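Local coordinates for protein yersinopine synthase (Yersinia pestis, PDB 6C4M) that catalyses the NADPH-dependent reductive condensation of pyruvate with a histidine-derived amino acid intermediate, the last step in making the metallophore yersinopine, at residues Leu28-Ala33 with Ser56-Arg61; Leu215-Gly220 with Ala225-Leu230; Pro261-Ala266 with Glu289-Pro294. One frame throughout, in Å; residues are numbered along the deposited sequence.

Contact 1 of 3, residues Leu28-Ala33 with Ser56-Arg61; sequences LGAGPA and STKGER. With NAP (NADP nicotinamide-adenine-dinucleotide phosphate), chain B.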
loop_
_atom_site.group_PDB
_atom_site.type_symbol
_atom_site.label_atom_id
_atom_site.label_comp_id
_atom_site.label_asym_id
_atom_site.label_seq_id
_atom_site.Cartn_x
_atom_site.Cartn_y
_atom_site.Cartn_z
ATOM N N LEU A 28 15.219 -33.723 -17.208
ATOM C CA LEU A 28 14.079 -33.638 -18.130
ATOM C C LEU A 28 13.507 -32.227 -18.092
ATOM O O LEU A 28 12.834 -31.829 -17.129
ATOM C CB LEU A 28 12.996 -34.652 -17.795
ATOM C CG LEU A 28 13.459 -36.110 -17.827
ATOM C CD1 LEU A 28 12.301 -36.997 -17.414
ATOM C CD2 LEU A 28 13.995 -36.555 -19.220
ATOM N N GLY A 29 13.754 -31.486 -19.159
ATOM C CA GLY A 29 13.307 -30.120 -19.260
ATOM C C GLY A 29 14.529 -29.238 -19.192
ATOM O O GLY A 29 15.377 -29.430 -18.314
ATOM N N ALA A 30 14.651 -28.311 -20.144
ATOM C CA ALA A 30 15.824 -27.465 -20.280
ATOM C C ALA A 30 15.444 -25.989 -20.251
ATOM O O ALA A 30 15.863 -25.215 -21.119
ATOM C CB ALA A 30 16.557 -27.799 -21.578
ATOM N N GLY A 31 14.633 -25.598 -19.270
ATOM C CA GLY A 31 14.481 -24.202 -18.924
ATOM C C GLY A 31 15.739 -23.667 -18.251
ATOM O O GLY A 31 16.703 -24.403 -17.991
ATOM N N PRO A 32 15.758 -22.365 -17.961
ATOM C CA PRO A 32 16.985 -21.770 -17.399
ATOM C C PRO A 32 17.416 -22.403 -16.092
ATOM O O PRO A 32 18.623 -22.518 -15.837
ATOM C CB PRO A 32 16.618 -20.279 -17.236
ATOM C CG PRO A 32 15.115 -20.187 -17.413
ATOM C CD PRO A 32 14.696 -21.358 -18.209
ATOM N N ALA A 33 16.470 -22.851 -15.264
ATOM C CA ALA A 33 16.843 -23.540 -14.033
ATOM C C ALA A 33 17.712 -24.767 -14.310
ATOM O O ALA A 33 18.609 -25.088 -13.520
ATOM C CB ALA A 33 15.582 -23.944 -13.271
ATOM N N SER A 56 10.051 -27.831 -29.168
ATOM C CA SER A 56 9.605 -26.479 -29.454
ATOM C C SER A 56 10.624 -25.798 -30.362
ATOM O O SER A 56 11.671 -26.357 -30.693
ATOM C CB SER A 56 9.434 -25.700 -28.160
ATOM O OG SER A 56 10.673 -25.693 -27.427
ATOM N N THR A 57 10.308 -24.567 -30.782
ATOM C CA THR A 57 11.280 -23.787 -31.544
ATOM C C THR A 57 12.538 -23.543 -30.724
ATOM O O THR A 57 13.652 -23.622 -31.252
ATOM C CB THR A 57 10.667 -22.453 -31.983
ATOM O OG1 THR A 57 10.098 -21.811 -30.850
ATOM C CG2 THR A 57 9.583 -22.676 -33.002
ATOM N N LYS A 58 12.377 -23.224 -29.434
ATOM C CA LYS A 58 13.531 -23.053 -28.545
ATOM C C LYS A 58 14.311 -24.357 -28.380
ATOM O O LYS A 58 15.547 -24.364 -28.398
ATOM C CB LYS A 58 13.073 -22.549 -27.179
ATOM C CG LYS A 58 14.218 -22.073 -26.274
ATOM C CD LYS A 58 14.080 -22.599 -24.846
ATOM C CE LYS A 58 14.317 -24.104 -24.749
ATOM N NZ LYS A 58 14.091 -24.605 -23.364
ATOM N N GLY A 59 13.599 -25.463 -28.171
ATOM C CA GLY A 59 14.264 -26.749 -28.046
ATOM C C GLY A 59 15.067 -27.096 -29.281
ATOM O O GLY A 59 16.211 -27.530 -29.183
ATOM N N GLU A 60 14.487 -26.875 -30.464
ATOM C CA GLU A 60 15.201 -27.152 -31.704
ATOM C C GLU A 60 16.474 -26.320 -31.808
ATOM O O GLU A 60 17.518 -26.821 -32.237
ATOM C CB GLU A 60 14.280 -26.885 -32.901
ATOM C CG GLU A 60 14.782 -27.489 -34.197
ATOM C CD GLU A 60 14.731 -29.014 -34.196
ATOM O OE1 GLU A 60 13.884 -29.572 -33.470
ATOM O OE2 GLU A 60 15.540 -29.648 -34.916
ATOM N N ARG A 61 16.410 -25.040 -31.443
ATOM C CA ARG A 61 17.599 -24.206 -31.556
ATOM C C ARG A 61 18.681 -24.658 -30.578
ATOM O O ARG A 61 19.873 -24.593 -30.894
ATOM C CB ARG A 61 17.227 -22.735 -31.327
ATOM C CG ARG A 61 18.276 -21.745 -31.842
ATOM C CD ARG A 61 17.695 -20.377 -32.143
ATOM N NE ARG A 61 17.920 -19.417 -31.055
ATOM C CZ ARG A 61 16.999 -18.990 -30.187
ATOM N NH1 ARG A 61 15.742 -19.424 -30.235
ATOM N NH2 ARG A 61 17.349 -18.112 -29.256
HETATM P PA NAP B . 10.180 -23.453 -17.585
HETATM O O1A NAP B . 9.413 -23.805 -16.371
HETATM O O2A NAP B . 9.613 -22.191 -18.288
HETATM O O5B NAP B . 10.134 -24.750 -18.594
HETATM C C5B NAP B . 10.986 -25.847 -18.199
HETATM C C4B NAP B . 10.862 -26.941 -19.277
HETATM O O4B NAP B . 9.358 -27.340 -19.330
HETATM C C3B NAP B . 11.177 -26.506 -20.444
HETATM O O3B NAP B . 11.837 -27.550 -21.228
HETATM C C2B NAP B . 9.749 -26.150 -21.180
HETATM O O2B NAP B . 9.893 -26.259 -22.638
HETATM C C1B NAP B . 8.912 -27.030 -20.763
HETATM N N9A NAP B . 7.625 -26.351 -20.599
HETATM C C8A NAP B . 7.217 -25.201 -20.039
HETATM N N7A NAP B . 5.895 -25.154 -20.256
HETATM C C5A NAP B . 5.524 -26.279 -20.945
HETATM C C6A NAP B . 4.270 -26.646 -21.364
HETATM N N6A NAP B . 2.934 -26.054 -21.288
HETATM N N1A NAP B . 4.112 -27.804 -22.031
HETATM C C2A NAP B . 5.196 -28.616 -22.276
HETATM N N3A NAP B . 6.440 -28.244 -21.856
HETATM C C4A NAP B . 6.594 -27.053 -21.174
HETATM O O3 NAP B . 11.742 -23.152 -17.123
HETATM P PN NAP B . 12.400 -23.022 -15.651
HETATM O O1N NAP B . 13.745 -23.584 -15.804
HETATM O O2N NAP B . 12.402 -21.507 -15.336
HETATM O O5D NAP B . 11.557 -23.764 -14.416
HETATM C C5D NAP B . 11.915 -25.097 -13.963
HETATM C C4D NAP B . 10.950 -25.437 -12.809
HETATM O O4D NAP B . 11.172 -24.414 -11.604
HETATM C C3D NAP B . 9.675 -25.329 -13.118
HETATM O O3D NAP B . 8.949 -26.292 -12.210
HETATM C C2D NAP B . 9.229 -23.925 -12.694
HETATM O O2D NAP B . 7.935 -23.981 -12.316
HETATM C C1D NAP B . 10.092 -23.700 -11.438
HETATM N N1N NAP B . 10.495 -22.292 -11.198
HETATM C C2N NAP B . 11.609 -21.759 -11.746
HETATM C C3N NAP B . 11.949 -20.420 -11.446
HETATM C C7N NAP B . 13.209 -19.769 -12.055
HETATM O O7N NAP B . 13.768 -18.900 -11.514
HETATM N N7N NAP B . 13.668 -20.279 -13.319
HETATM C C4N NAP B . 11.158 -19.669 -10.623
HETATM C C5N NAP B . 10.049 -20.203 -10.088
HETATM C C6N NAP B . 9.712 -21.532 -10.367
HETATM P P2B NAP B . 10.475 -24.935 -23.531
HETATM O O1X NAP B . 9.305 -23.998 -23.745
HETATM O O2X NAP B . 11.548 -24.232 -22.771
HETATM O O3X NAP B . 10.950 -25.434 -24.876
#
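The loop at Ala30 faces the first turn of helix 57-68, from which Lys58 reaches over to it, and the CA atoms of Ala30 and Gly59 come within 8.0 Å. Lys58 carries the contact. Its CG is anti to the backbone N (chi1 -168°), and bends further along the chain bring NZ back to the loop. There NZ donates to Ala30 O at 2.9 Å. The amine sits above the carbonyl plane, 61° out of it, rather than in line with an sp2 lobe. The same NZ donates to O2X of the NADP 2'-phosphate at 2.6 Å. Asn53 OD1 and Tyr174 OH also bond to NZ, so four oxygens share the three N-H groups of the amine. The loop is the glycine-rich turn between strand 25-28 and helix 32-44. It fits the GxGxxA pattern of a Rossmann-type nucleotide fold, with Gly29 and Gly31 as the glycines. Ala30 N donates to the adenosine ribose O3B at 3.1 Å. Ala33 N, at the start of helix 32-44, donates to O1N of the nicotinamide-side phosphate at 2.9 Å. Gly29 and Gly31 have no side chains, so the cofactor comes close: Gly29 CA is 3.6 Å from O3B. On the other segment, Ser56 OG donates to O3X of the 2'-phosphate at 2.6 Å. This OG also accepts from Gly59 N at 3.0 Å, which caps helix 57-68 and helps fix the hydroxyl. The 2'-phosphate distinguishes NADP from NAD. The positive charge of Lys58 probably helps stabilise it, and the nearby N-terminal end of the helix may add to this.

Contact 2 of 3, residues Leu215-Gly220 with Ala225-Leu230; sequences LANQWG and AEMSWL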
loop_
_atom_site.group_PDB
_atom_site.type_symbol
_atom_site.label_atom_id
_atom_site.label_comp_id
_atom_site.label_asym_id
_atom_site.label_seq_id
_atom_site.Cartn_x
_atom_site.Cartn_y
_atom_site.Cartn_z
ATOM N N LEU A 215 12.306 -30.583 1.705
ATOM C CA LEU A 215 12.226 -31.746 0.844
ATOM C C LEU A 215 11.927 -32.994 1.658
ATOM O O LEU A 215 11.985 -32.993 2.890
ATOM C CB LEU A 215 13.493 -31.881 0.005
ATOM C CG LEU A 215 14.850 -32.039 0.692
ATOM C CD1 LEU A 215 14.928 -33.311 1.380
ATOM C CD2 LEU A 215 15.966 -31.971 -0.345
ATOM N N ALA A 216 11.610 -34.072 0.935
ATOM C CA ALA A 216 11.294 -35.363 1.535
ATOM C C ALA A 216 11.305 -36.413 0.433
ATOM O O ALA A 216 11.145 -36.094 -0.745
ATOM C CB ALA A 216 9.922 -35.338 2.227
ATOM N N ASN A 217 11.533 -37.669 0.826
ATOM C CA ASN A 217 11.241 -38.814 -0.017
ATOM C C ASN A 217 10.038 -39.541 0.556
ATOM O O ASN A 217 9.507 -39.178 1.604
ATOM C CB ASN A 217 12.449 -39.739 -0.127
ATOM C CG ASN A 217 12.872 -40.303 1.210
ATOM O OD1 ASN A 217 12.039 -40.652 2.048
ATOM N ND2 ASN A 217 14.172 -40.411 1.408
ATOM N N GLN A 218 9.571 -40.537 -0.172
ATOM C CA GLN A 218 8.329 -41.169 0.222
ATOM C C GLN A 218 8.429 -41.857 1.572
ATOM O O GLN A 218 7.394 -42.117 2.190
ATOM C CB GLN A 218 7.882 -42.172 -0.848
ATOM C CG GLN A 218 8.758 -43.432 -1.041
ATOM C CD GLN A 218 9.788 -43.271 -2.153
ATOM O OE1 GLN A 218 10.509 -42.281 -2.220
ATOM N NE2 GLN A 218 9.834 -44.242 -3.055
ATOM N N TRP A 219 9.636 -42.182 2.038
ATOM C CA TRP A 219 9.781 -42.871 3.314
ATOM C C TRP A 219 9.976 -41.910 4.488
ATOM O O TRP A 219 9.982 -42.351 5.640
ATOM C CB TRP A 219 10.954 -43.877 3.234
ATOM C CG TRP A 219 10.852 -44.799 2.031
ATOM C CD1 TRP A 219 9.902 -45.752 1.803
ATOM C CD2 TRP A 219 11.727 -44.833 0.896
ATOM N NE1 TRP A 219 10.132 -46.378 0.608
ATOM C CE2 TRP A 219 11.236 -45.821 0.021
ATOM C CE3 TRP A 219 12.878 -44.122 0.538
ATOM C CZ2 TRP A 219 11.849 -46.121 -1.194
ATOM C CZ3 TRP A 219 13.492 -44.418 -0.668
ATOM C CH2 TRP A 219 12.971 -45.412 -1.528
ATOM N N GLY A 220 10.105 -40.609 4.233
ATOM C CA GLY A 220 10.486 -39.694 5.302
ATOM C C GLY A 220 11.883 -39.943 5.839
ATOM O O GLY A 220 12.203 -39.513 6.952
ATOM N N ALA A 225 21.404 -41.325 1.128
ATOM C CA ALA A 225 22.479 -40.811 0.279
ATOM C C ALA A 225 21.994 -39.742 -0.710
ATOM O O ALA A 225 22.706 -38.763 -0.958
ATOM C CB ALA A 225 23.153 -41.960 -0.470
ATOM N N GLU A 226 20.807 -39.916 -1.318
ATOM C CA GLU A 226 20.331 -38.909 -2.268
ATOM C C GLU A 226 20.041 -37.596 -1.566
ATOM O O GLU A 226 20.393 -36.524 -2.069
ATOM C CB GLU A 226 19.062 -39.371 -2.996
ATOM C CG GLU A 226 19.295 -40.183 -4.262
ATOM C CD GLU A 226 20.010 -39.390 -5.337
ATOM O OE1 GLU A 226 21.257 -39.390 -5.331
ATOM O OE2 GLU A 226 19.336 -38.764 -6.183
ATOM N N MET A 227 19.350 -37.663 -0.423
ATOM C CA MET A 227 19.112 -36.466 0.389
ATOM C C MET A 227 20.416 -35.782 0.762
ATOM O O MET A 227 20.516 -34.548 0.699
ATOM C CB MET A 227 18.350 -36.836 1.660
ATOM C CG MET A 227 17.006 -37.475 1.375
ATOM S SD MET A 227 15.686 -36.334 1.624
ATOM C CE MET A 227 14.555 -37.442 2.479
ATOM N N SER A 228 21.424 -36.571 1.158
ATOM C CA SER A 228 22.719 -35.996 1.510
ATOM C C SER A 228 23.340 -35.340 0.297
ATOM O O SER A 228 23.954 -34.274 0.393
ATOM C CB SER A 228 23.658 -37.076 2.062
ATOM O OG SER A 228 23.118 -37.655 3.234
ATOM N N TRP A 229 23.186 -35.974 -0.861
ATOM C CA TRP A 229 23.748 -35.426 -2.084
ATOM C C TRP A 229 23.082 -34.101 -2.423
ATOM O O TRP A 229 23.765 -33.104 -2.686
ATOM C CB TRP A 229 23.588 -36.422 -3.237
ATOM C CG TRP A 229 23.933 -35.823 -4.554
ATOM C CD1 TRP A 229 25.173 -35.578 -5.045
ATOM C CD2 TRP A 229 23.017 -35.395 -5.554
ATOM N NE1 TRP A 229 25.091 -35.003 -6.288
ATOM C CE2 TRP A 229 23.772 -34.885 -6.627
ATOM C CE3 TRP A 229 21.630 -35.384 -5.644
ATOM C CZ2 TRP A 229 23.186 -34.372 -7.774
ATOM C CZ3 TRP A 229 21.049 -34.879 -6.776
ATOM C CH2 TRP A 229 21.826 -34.379 -7.832
ATOM N N LEU A 230 21.740 -34.070 -2.402
ATOM C CA LEU A 230 21.012 -32.827 -2.642
ATOM C C LEU A 230 21.443 -31.737 -1.679
ATOM O O LEU A 230 21.657 -30.592 -2.085
ATOM C CB LEU A 230 19.501 -33.044 -2.521
ATOM C CG LEU A 230 18.803 -33.517 -3.782
ATOM C CD1 LEU A 230 17.366 -33.880 -3.474
ATOM C CD2 LEU A 230 18.821 -32.446 -4.865
#
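Asn217, which packs against Met227, has its OD1 gripped by the backbone of the turn that follows. Trp219 N gives Asn217 OD1 a weak bond of 2.8 Å, and Asn221 N gives a second. ND2, at the other end of the amide, bonds to Glu161 on strand 161-165. So both ends are held, one by N-H groups in and just after the type I turn Asn217 to Gly220. Met227 crosses this amide at about a right angle, and its CE comes to 3.2 Å from Asn217 ND2. The same methyl is 3.5 Å from Asn217 N, a buried amide with no partner in the model. Strand 203-217 and helix 225-235 belong to a beta-alpha-beta crossover that ends in strand 240-243. The short axes of strand 215-217 and helix 225-230 run nearly antiparallel, at 160° and 9.8 Å apart. Leu215 points to the helix, with CG between the backbone N and the carbonyl carbon (chi1 60°). Its two methyls divide the work. CD1 meets Met227 SD at 3.1 Å. This and the CE approach are closer than normal contacts, so the pose of the Met227 tail is doubtful. CD2 meets Leu230 CD1 at 3.9 Å, one turn further along the helix.

Contact 3 of 3, residues Pro261-Ala266 with Glu289-Pro294; sequences PPLALA and EGPVCP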
loop_
_atom_site.group_PDB
_atom_site.type_symbol
_atom_site.label_atom_id
_atom_site.label_comp_id
_atom_site.label_asym_id
_atom_site.label_seq_id
_atom_site.Cartn_x
_atom_site.Cartn_y
_atom_site.Cartn_z
ATOM N N PRO A 261 -3.082 -18.140 -7.385
ATOM C CA PRO A 261 -4.489 -18.187 -7.826
ATOM C C PRO A 261 -5.268 -16.951 -7.403
ATOM O O PRO A 261 -6.043 -16.405 -8.199
ATOM C CB PRO A 261 -5.028 -19.473 -7.182
ATOM C CG PRO A 261 -3.792 -20.384 -7.144
ATOM C CD PRO A 261 -2.684 -19.406 -6.737
ATOM N N PRO A 262 -5.086 -16.442 -6.183
ATOM C CA PRO A 262 -5.854 -15.234 -5.804
ATOM C C PRO A 262 -5.500 -14.013 -6.631
ATOM O O PRO A 262 -6.390 -13.220 -6.991
ATOM C CB PRO A 262 -5.494 -15.040 -4.330
ATOM C CG PRO A 262 -5.102 -16.390 -3.866
ATOM C CD PRO A 262 -4.396 -17.019 -5.029
ATOM N N LEU A 263 -4.215 -13.839 -6.939
ATOM C CA LEU A 263 -3.761 -12.696 -7.725
ATOM C C LEU A 263 -4.069 -12.882 -9.203
ATOM O O LEU A 263 -4.592 -11.976 -9.854
ATOM C CB LEU A 263 -2.250 -12.502 -7.529
ATOM C CG LEU A 263 -1.770 -11.559 -6.427
ATOM C CD1 LEU A 263 -2.620 -11.680 -5.183
ATOM C CD2 LEU A 263 -0.302 -11.828 -6.137
ATOM N N ALA A 264 -3.745 -14.050 -9.743
ATOM C CA ALA A 264 -3.815 -14.265 -11.178
ATOM C C ALA A 264 -5.248 -14.468 -11.647
ATOM O O ALA A 264 -5.547 -14.259 -12.825
ATOM C CB ALA A 264 -2.959 -15.483 -11.579
ATOM N N LEU A 265 -6.120 -14.948 -10.765
ATOM C CA LEU A 265 -7.493 -15.268 -11.116
ATOM C C LEU A 265 -8.481 -14.231 -10.580
ATOM O O LEU A 265 -9.693 -14.443 -10.646
ATOM C CB LEU A 265 -7.845 -16.669 -10.595
ATOM C CG LEU A 265 -6.942 -17.837 -11.028
ATOM C CD1 LEU A 265 -7.552 -19.147 -10.544
ATOM C CD2 LEU A 265 -6.744 -17.882 -12.556
ATOM N N ALA A 266 -7.990 -13.126 -10.049
ATOM C CA ALA A 266 -8.863 -11.998 -9.749
ATOM C C ALA A 266 -9.573 -11.509 -11.012
ATOM O O ALA A 266 -9.030 -11.559 -12.122
ATOM C CB ALA A 266 -8.050 -10.870 -9.143
ATOM N N GLU A 289 -3.925 -0.712 -10.737
ATOM C CA GLU A 289 -2.779 -1.121 -11.534
ATOM C C GLU A 289 -2.533 -2.620 -11.461
ATOM O O GLU A 289 -1.828 -3.162 -12.312
ATOM C CB GLU A 289 -1.512 -0.386 -11.081
ATOM C CG GLU A 289 -1.607 1.154 -11.130
ATOM C CD GLU A 289 -0.333 1.835 -10.666
ATOM O OE1 GLU A 289 0.132 2.768 -11.358
ATOM O OE2 GLU A 289 0.207 1.436 -9.608
ATOM N N GLY A 290 -3.112 -3.283 -10.474
ATOM C CA GLY A 290 -2.986 -4.707 -10.296
ATOM C C GLY A 290 -4.100 -5.148 -9.376
ATOM O O GLY A 290 -4.962 -4.344 -8.968
ATOM N N PRO A 291 -4.081 -6.425 -9.000
ATOM C CA PRO A 291 -5.257 -7.037 -8.359
ATOM C C PRO A 291 -5.376 -6.806 -6.870
ATOM O O PRO A 291 -6.471 -7.000 -6.325
ATOM C CB PRO A 291 -5.052 -8.539 -8.644
ATOM C CG PRO A 291 -3.554 -8.670 -8.706
ATOM C CD PRO A 291 -3.054 -7.434 -9.349
ATOM N N VAL A 292 -4.307 -6.400 -6.184
ATOM C CA VAL A 292 -4.333 -6.410 -4.724
ATOM C C VAL A 292 -5.378 -5.442 -4.193
ATOM O O VAL A 292 -5.360 -4.242 -4.476
ATOM C CB VAL A 292 -2.939 -6.111 -4.152
ATOM C CG1 VAL A 292 -3.010 -6.066 -2.648
ATOM C CG2 VAL A 292 -1.984 -7.221 -4.596
ATOM N N CYS A 293 -6.248 -5.962 -3.362
ATOM C CA CYS A 293 -7.350 -5.226 -2.788
ATOM C C CYS A 293 -7.960 -6.141 -1.737
ATOM O O CYS A 293 -7.676 -7.339 -1.737
ATOM C CB CYS A 293 -8.379 -4.866 -3.867
ATOM S SG CYS A 293 -9.226 -6.283 -4.604
ATOM N N PRO A 294 -8.843 -5.647 -0.876
ATOM C CA PRO A 294 -9.391 -6.525 0.171
ATOM C C PRO A 294 -10.053 -7.812 -0.335
ATOM O O PRO A 294 -9.859 -8.853 0.299
ATOM C CB PRO A 294 -10.375 -5.592 0.888
ATOM C CG PRO A 294 -9.730 -4.235 0.752
ATOM C CD PRO A 294 -9.210 -4.233 -0.651
#
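Leu263 meets Pro291 through a side chain turned to chi1 -92°, well off the usual staggered value, with chi2 at 39°. These torsions put the branch carbon CG, and not a methyl, nearest the ring: Leu263 CG is 4.1 Å from Pro291 CG. The leucine side chain and the proline ring cross at about a right angle. The methyls lie beyond, and Leu263 CD1 is 4.5 Å from Val292 CG2. Pro291 also covers backbone. Its CB and CG each lie 3.7 Å from Leu263 O. That carbonyl oxygen is still bonded, because Thr269 OG1 donates to it. Close by, Pro291 CB also meets Ala266 CB at 3.8 Å. No hydrogen bond links the two segments, so the contact is apolar, with one proline ring resting on a helix end.

Pro261 and Pro262 lack N-H groups, and helix 255-264 is kinked there. Leu265 N still bonds to Pro261 O at 3.0 Å, after which Leu265 leaves helical geometry and Ala266 takes the N-cap position of helix 267-274. The inferred proton donor/acceptor His260 precedes the two prolines, its side chain about 6 Å from that of Leu263. Val296 of helix 294-313 packs on both Leu263 and Ala266. Leu265 lies against helices 401-419 and 425-445, while Cys293 and Pro294 at the start of helix 294-313 touch Ser335 and Met336 of the second subunit.

From the N terminus, contact 1 comes first. It closes a loop of 22 residues that takes in most of helix 32-44 and strand 49-52, and it draws the two ends of that unit together at NADP. Contact 2 closes a much shorter loop, where strand 203-217 turns into the helix of a crossover on the large mixed sheet that also holds strands 25-28 and 49-52. Contact 3 follows in the helical part, linking the end of helix 255-264 to the loop before helix 294-313. The three lie in series, so none nests in or crosses another. Contacts 2 and 3 sit on opposite sides of the chain's centre, with their own centres 36 Å apart.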